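Local coordinates for heme-binding protein A / AI-2 binding protein A (Helicobacter pylori SS1, PDB 6OFQ) that binds the tetrapeptide STSA, and probably captures peptides in the periplasm for uptake by an ABC transporter, at residues Thr105-Lys110 against Lys189-Tyr194; Lys131-Pro136 against Asp202-Lys207. One frame throughout, in Å; residues are numbered along the deposited sequence.

Interaction 1: residues Thr105-Lys110 against Lys189-Tyr194; sequences TKYWNK and KDYADY
W108 lays one face of its indole against Y191, and the ring of Y194 meets it farther out. The CA of Y191 sits over the six-membered ring, 4.0 Å from its centroid and 11° off the normal, a CH-pi contact to the helix backbone. The Y191 ring does not lie flat on the indole: the planes make 57°, and W108 CE3 comes to the edge of the phenol, 3.6 Å from Y191 CD1. Y194 has its plane inclined to the indole by a similar amount, with W108 CZ3 3.7 Å from Y194 CB. W108 reaches out of its loop to the helix with CG anti to the backbone N (chi1 177°), and K110 CB closes on the opposite indole face. The result is an aromatic cluster between a turn and the first residues of helix 189-197. The type I beta turn includes an ST turn, T105 OG1 accepting from Y107 N at 3.2 Å and lying over the Y107 ring. Y107 CD1 touches Y191 OH at 3.4 Å; the two hydroxyls are engaged by the carbonyls of P208 and K207 respectively. A water that donates to Y107 O lies at the edge of the Y194 ring, close to its hydroxyl.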
loop_
_atom_site.group_PDB
_atom_site.type_symbol
_atom_site.label_atom_id
_atom_site.label_comp_id
_atom_site.label_asym_id
_atom_site.label_seq_id
_atom_site.Cartn_x
_atom_site.Cartn_y
_atom_site.Cartn_z
ATOM N N THR A 105 -3.741 13.577 24.106
ATOM C CA THR A 105 -2.517 14.228 23.677
ATOM C C THR A 105 -2.606 15.671 24.167
ATOM O O THR A 105 -3.681 16.093 24.643
ATOM C CB THR A 105 -2.470 14.237 22.151
ATOM O OG1 THR A 105 -3.553 15.039 21.676
ATOM C CG2 THR A 105 -2.507 12.826 21.525
ATOM N N LYS A 106 -1.628 16.485 23.784
ATOM C CA LYS A 106 -1.733 17.907 24.178
ATOM C C LYS A 106 -2.866 18.645 23.474
ATOM O O LYS A 106 -3.389 19.664 23.963
ATOM C CB LYS A 106 -0.366 18.577 23.978
ATOM C CG LYS A 106 -0.062 19.036 22.576
ATOM C CD LYS A 106 1.297 19.750 22.542
ATOM C CE LYS A 106 1.827 19.935 21.130
ATOM N NZ LYS A 106 2.861 21.012 21.018
ATOM N N TYR A 107 -3.308 18.170 22.309
ATOM C CA TYR A 107 -4.303 18.808 21.475
ATOM C C TYR A 107 -5.733 18.228 21.644
ATOM O O TYR A 107 -6.687 18.720 21.028
ATOM C CB TYR A 107 -3.894 18.847 20.012
ATOM C CG TYR A 107 -3.460 17.491 19.480
ATOM C CD1 TYR A 107 -4.403 16.589 19.001
ATOM C CD2 TYR A 107 -2.124 17.161 19.422
ATOM C CE1 TYR A 107 -4.004 15.364 18.530
ATOM C CE2 TYR A 107 -1.722 15.971 18.869
ATOM C CZ TYR A 107 -2.665 15.045 18.451
ATOM O OH TYR A 107 -2.221 13.832 17.961
ATOM N N TRP A 108 -5.808 17.098 22.311
ATOM C CA TRP A 108 -7.052 16.398 22.599
ATOM C C TRP A 108 -6.957 15.801 24.000
ATOM O O TRP A 108 -6.428 14.714 24.263
ATOM C CB TRP A 108 -7.375 15.380 21.483
ATOM C CG TRP A 108 -8.617 14.598 21.783
ATOM C CD1 TRP A 108 -8.738 13.278 22.014
ATOM C CD2 TRP A 108 -9.961 15.102 21.835
ATOM N NE1 TRP A 108 -10.041 12.901 22.219
ATOM C CE2 TRP A 108 -10.816 14.005 22.086
ATOM C CE3 TRP A 108 -10.515 16.373 21.707
ATOM C CZ2 TRP A 108 -12.186 14.168 22.215
ATOM C CZ3 TRP A 108 -11.854 16.544 21.866
ATOM C CH2 TRP A 108 -12.676 15.432 22.081
ATOM N N ASN A 109 -7.476 16.547 24.981
ATOM C CA ASN A 109 -7.325 16.073 26.347
ATOM C C ASN A 109 -8.472 15.263 26.937
ATOM O O ASN A 109 -8.310 14.697 28.013
ATOM C CB ASN A 109 -6.952 17.264 27.270
ATOM C CG ASN A 109 -6.943 16.908 28.757
ATOM O OD1 ASN A 109 -7.817 17.369 29.512
ATOM N ND2 ASN A 109 -5.975 16.087 29.189
ATOM N N LYS A 110 -9.604 15.206 26.236
ATOM C CA LYS A 110 -10.789 14.537 26.737
ATOM C C LYS A 110 -10.607 13.030 26.589
ATOM O O LYS A 110 -10.015 12.594 25.598
ATOM C CB LYS A 110 -11.977 15.055 25.930
ATOM C CG LYS A 110 -13.341 14.684 26.489
ATOM C CD LYS A 110 -14.410 15.213 25.543
ATOM C CE LYS A 110 -15.823 15.008 26.069
ATOM N NZ LYS A 110 -16.196 16.139 26.955
ATOM N N LYS A 189 -15.199 10.432 16.391
ATOM C CA LYS A 189 -16.268 11.390 16.126
ATOM C C LYS A 189 -16.260 12.589 17.111
ATOM O O LYS A 189 -16.489 13.698 16.627
ATOM C CB LYS A 189 -17.615 10.648 16.193
ATOM C CG LYS A 189 -18.807 11.544 15.863
ATOM C CD LYS A 189 -18.698 12.216 14.529
ATOM C CE LYS A 189 -20.013 12.549 13.825
ATOM N NZ LYS A 189 -20.618 13.839 14.199
ATOM N N ASP A 190 -15.994 12.283 18.380
ATOM C CA ASP A 190 -15.903 13.377 19.388
ATOM C C ASP A 190 -14.821 14.380 19.000
ATOM O O ASP A 190 -15.036 15.618 18.982
ATOM C CB ASP A 190 -15.754 12.835 20.807
ATOM C CG ASP A 190 -16.988 12.091 21.285
ATOM O OD1 ASP A 190 -18.108 12.614 21.145
ATOM O OD2 ASP A 190 -16.912 10.892 21.593
ATOM N N TYR A 191 -13.632 13.861 18.638
ATOM C CA TYR A 191 -12.543 14.739 18.212
ATOM C C TYR A 191 -12.891 15.524 16.942
ATOM O O TYR A 191 -12.695 16.741 16.801
ATOM C CB TYR A 191 -11.232 13.946 18.063
ATOM C CG TYR A 191 -10.039 14.757 17.578
ATOM C CD1 TYR A 191 -9.609 15.865 18.291
ATOM C CD2 TYR A 191 -9.272 14.379 16.480
ATOM C CE1 TYR A 191 -8.518 16.599 17.928
ATOM C CE2 TYR A 191 -8.131 15.063 16.132
ATOM C CZ TYR A 191 -7.753 16.180 16.850
ATOM O OH TYR A 191 -6.628 16.900 16.492
ATOM N N ALA A 192 -13.461 14.848 15.940
ATOM C CA ALA A 192 -13.922 15.496 14.728
ATOM C C ALA A 192 -14.962 16.607 15.009
ATOM O O ALA A 192 -14.829 17.652 14.391
ATOM C CB ALA A 192 -14.558 14.440 13.799
ATOM N N ASP A 193 -15.888 16.319 15.922
ATOM C CA ASP A 193 -16.910 17.330 16.244
ATOM C C ASP A 193 -16.228 18.544 16.906
ATOM O O ASP A 193 -16.571 19.690 16.573
ATOM C CB ASP A 193 -17.951 16.748 17.180
ATOM C CG ASP A 193 -18.909 15.796 16.514
ATOM O OD1 ASP A 193 -18.980 15.848 15.258
ATOM O OD2 ASP A 193 -19.549 15.167 17.375
ATOM N N TYR A 194 -15.305 18.271 17.826
ATOM C CA TYR A 194 -14.515 19.337 18.525
ATOM C C TYR A 194 -13.811 20.217 17.537
ATOM O O TYR A 194 -13.830 21.446 17.562
ATOM C CB TYR A 194 -13.565 18.770 19.527
ATOM C CG TYR A 194 -12.402 19.618 19.960
ATOM C CD1 TYR A 194 -12.492 20.372 21.136
ATOM C CD2 TYR A 194 -11.166 19.454 19.358
ATOM C CE1 TYR A 194 -11.426 21.150 21.557
ATOM C CE2 TYR A 194 -10.087 20.208 19.793
ATOM C CZ TYR A 194 -10.221 21.061 20.876
ATOM O OH TYR A 194 -9.137 21.826 21.280
HETATM O O HOH W 1 -6.839 21.287 20.720
#

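Interaction 2: residues Lys131-Pro136 against Asp202-Lys207; sequences KRYYSP and DELAKK
D202 OD1 receives a hydrogen bond from a water at 2.8 Å, and S135 N donates to the same water at 2.9 Å, so the two segments are bridged through one solvent molecule. K139 adds a long, weak ion pair to OD1. The carboxylate passes Y134 at a slant, its plane 23° from the ring, with OD1 3.9 Å from Y134 CD1. Farther along the ring, Y134 OH lies 3.5 Å from L204 CB and against A205 CB; the hydroxyl of the buried Y134 is hydrogen-bonded to D45. L204 CD2 meets both tyrosines, 3.5 Å from Y133 CE2 and as close to Y134 OH. Y133 extends toward it with CG anti to the backbone N (chi1 -178°), and Y133 CD2 lies over the centre of one Y134 face. The positive phi of Y133 (82°), with the weak bond from Y134 N to R132 O, fits a classic gamma turn. Within its own segment R132 grips two carbonyls: NH2 bonds to S135 O at 2.9 Å, near the guanidinium plane, while NE reaches Y134 O from above the carbonyl plane. Y133 OH bonds to A192 O of helix 189-197, and L204 packs on both F121 of helix 116-127 and L195 of helix 189-197.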
loop_
_atom_site.group_PDB
_atom_site.type_symbol
_atom_site.label_atom_id
_atom_site.label_comp_id
_atom_site.label_asym_id
_atom_site.label_seq_id
_atom_site.Cartn_x
_atom_site.Cartn_y
_atom_site.Cartn_z
ATOM N N LYS A 131 -21.437 13.983 4.151
ATOM C CA LYS A 131 -20.760 13.735 5.397
ATOM C C LYS A 131 -19.241 13.680 5.187
ATOM O O LYS A 131 -18.536 13.321 6.117
ATOM C CB LYS A 131 -21.261 12.401 5.985
ATOM C CG LYS A 131 -22.710 12.487 6.482
ATOM C CD LYS A 131 -23.134 11.152 7.054
ATOM C CE LYS A 131 -24.424 11.311 7.870
ATOM N NZ LYS A 131 -25.005 9.995 8.290
ATOM N N ARG A 132 -18.757 14.179 4.057
ATOM C CA ARG A 132 -17.322 14.155 3.767
ATOM C C ARG A 132 -16.429 14.737 4.854
ATOM O O ARG A 132 -15.219 14.394 4.913
ATOM C CB ARG A 132 -17.081 14.868 2.428
ATOM C CG ARG A 132 -15.743 15.546 2.235
ATOM C CD ARG A 132 -15.876 16.485 1.045
ATOM N NE ARG A 132 -14.581 17.099 0.905
ATOM C CZ ARG A 132 -13.569 16.615 0.203
ATOM N NH1 ARG A 132 -13.706 15.486 -0.474
ATOM N NH2 ARG A 132 -12.416 17.259 0.167
ATOM N N TYR A 133 -16.970 15.696 5.615
ATOM C CA TYR A 133 -16.322 16.363 6.749
ATOM C C TYR A 133 -15.400 17.480 6.286
ATOM O O TYR A 133 -15.629 18.670 6.602
ATOM C CB TYR A 133 -15.624 15.378 7.695
ATOM C CG TYR A 133 -14.998 16.038 8.896
ATOM C CD1 TYR A 133 -15.789 16.341 10.004
ATOM C CD2 TYR A 133 -13.629 16.330 8.904
ATOM C CE1 TYR A 133 -15.201 16.934 11.130
ATOM C CE2 TYR A 133 -13.039 16.946 10.015
ATOM C CZ TYR A 133 -13.858 17.269 11.098
ATOM O OH TYR A 133 -13.283 17.769 12.249
ATOM N N TYR A 134 -14.345 17.121 5.562
ATOM C CA TYR A 134 -13.387 18.074 5.027
ATOM C C TYR A 134 -14.080 18.983 4.020
ATOM O O TYR A 134 -15.027 18.628 3.364
ATOM C CB TYR A 134 -12.217 17.381 4.373
ATOM C CG TYR A 134 -11.461 16.521 5.359
ATOM C CD1 TYR A 134 -10.666 17.085 6.324
ATOM C CD2 TYR A 134 -11.423 15.149 5.222
ATOM C CE1 TYR A 134 -9.927 16.349 7.235
ATOM C CE2 TYR A 134 -10.737 14.384 6.163
ATOM C CZ TYR A 134 -9.921 14.972 7.094
ATOM O OH TYR A 134 -9.209 14.239 7.990
ATOM N N SER A 135 -13.570 20.207 3.974
ATOM C CA SER A 135 -14.029 21.151 2.968
ATOM C C SER A 135 -13.810 20.641 1.575
ATOM O O SER A 135 -12.885 19.848 1.337
ATOM C CB SER A 135 -13.231 22.459 3.048
ATOM O OG SER A 135 -13.703 23.031 4.247
ATOM N N PRO A 136 -14.645 21.121 0.655
ATOM C CA PRO A 136 -14.263 20.860 -0.727
ATOM C C PRO A 136 -12.800 21.275 -0.986
ATOM O O PRO A 136 -12.236 22.235 -0.443
ATOM C CB PRO A 136 -15.335 21.617 -1.536
ATOM C CG PRO A 136 -16.459 21.857 -0.569
ATOM C CD PRO A 136 -15.808 22.026 0.776
ATOM N N ASP A 202 -9.279 20.612 9.144
ATOM C CA ASP A 202 -8.097 20.031 8.534
ATOM C C ASP A 202 -7.127 19.405 9.511
ATOM O O ASP A 202 -6.281 18.577 9.109
ATOM C CB ASP A 202 -7.391 21.061 7.663
ATOM C CG ASP A 202 -8.148 21.350 6.380
ATOM O OD1 ASP A 202 -8.842 20.473 5.815
ATOM O OD2 ASP A 202 -7.945 22.482 5.865
ATOM N N GLU A 203 -7.204 19.764 10.778
ATOM C CA GLU A 203 -6.337 19.187 11.757
ATOM C C GLU A 203 -6.612 17.694 12.042
ATOM O O GLU A 203 -5.790 16.983 12.635
ATOM C CB GLU A 203 -6.323 19.937 13.081
ATOM C CG GLU A 203 -5.615 21.291 12.968
ATOM C CD GLU A 203 -5.335 21.939 14.314
ATOM O OE1 GLU A 203 -4.899 23.103 14.191
ATOM O OE2 GLU A 203 -5.579 21.409 15.423
ATOM N N LEU A 204 -7.779 17.209 11.601
ATOM C CA LEU A 204 -8.090 15.770 11.752
ATOM C C LEU A 204 -7.038 14.937 11.015
ATOM O O LEU A 204 -6.782 13.799 11.442
ATOM C CB LEU A 204 -9.486 15.483 11.203
ATOM C CG LEU A 204 -10.077 14.068 11.508
ATOM C CD1 LEU A 204 -10.221 13.859 13.009
ATOM C CD2 LEU A 204 -11.381 13.920 10.717
ATOM N N ALA A 205 -6.498 15.528 9.965
ATOM C CA ALA A 205 -5.476 14.828 9.138
ATOM C C ALA A 205 -4.056 15.275 9.430
ATOM O O ALA A 205 -3.113 14.850 8.729
ATOM C CB ALA A 205 -5.764 15.089 7.700
ATOM N N LYS A 206 -3.870 16.033 10.517
ATOM C CA LYS A 206 -2.549 16.540 10.932
ATOM C C LYS A 206 -2.155 16.196 12.357
ATOM O O LYS A 206 -0.964 15.919 12.632
ATOM C CB LYS A 206 -2.494 18.070 10.821
ATOM C CG LYS A 206 -2.614 18.513 9.372
ATOM C CD LYS A 206 -2.531 20.031 9.209
ATOM C CE LYS A 206 -2.371 20.380 7.732
ATOM N NZ LYS A 206 -3.652 20.800 7.090
ATOM N N LYS A 207 -3.165 16.137 13.216
ATOM C CA LYS A 207 -2.945 15.924 14.644
ATOM C C LYS A 207 -3.906 14.799 15.040
ATOM O O LYS A 207 -5.045 15.046 15.433
ATOM C CB LYS A 207 -3.186 17.242 15.409
ATOM C CG LYS A 207 -2.097 18.274 15.141
ATOM C CD LYS A 207 -2.461 19.600 15.794
ATOM C CE LYS A 207 -1.403 20.613 15.371
ATOM N NZ LYS A 207 -1.706 22.043 15.705
HETATM O O HOH W 2 -11.650 20.908 6.032
#

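In the fold
Interactions 1 and 2 lie in one lobe, which probably corresponds to the extra domain of peptide-binding proteins in this family: interaction 1 joins a loop to a helix, interaction 2 a loop to a 3-10 turn and its following loop. Their centres are about 13 Å apart and their segments alternate along the chain. Interaction 1 is partly buried and farther from the chain's centre; it rests on aromatic clustering, with Y194 at the exposed side. Interaction 2 is buried and relies on tyrosine-aliphatic packing. Each has a water. Helix 189-197 supplies one side of interaction 1 and borders interaction 2, where Y191 CD2 packs on L204 CD1 at 3.6 Å. K207 continues the link, its carbonyl lying beside the Y107 ring.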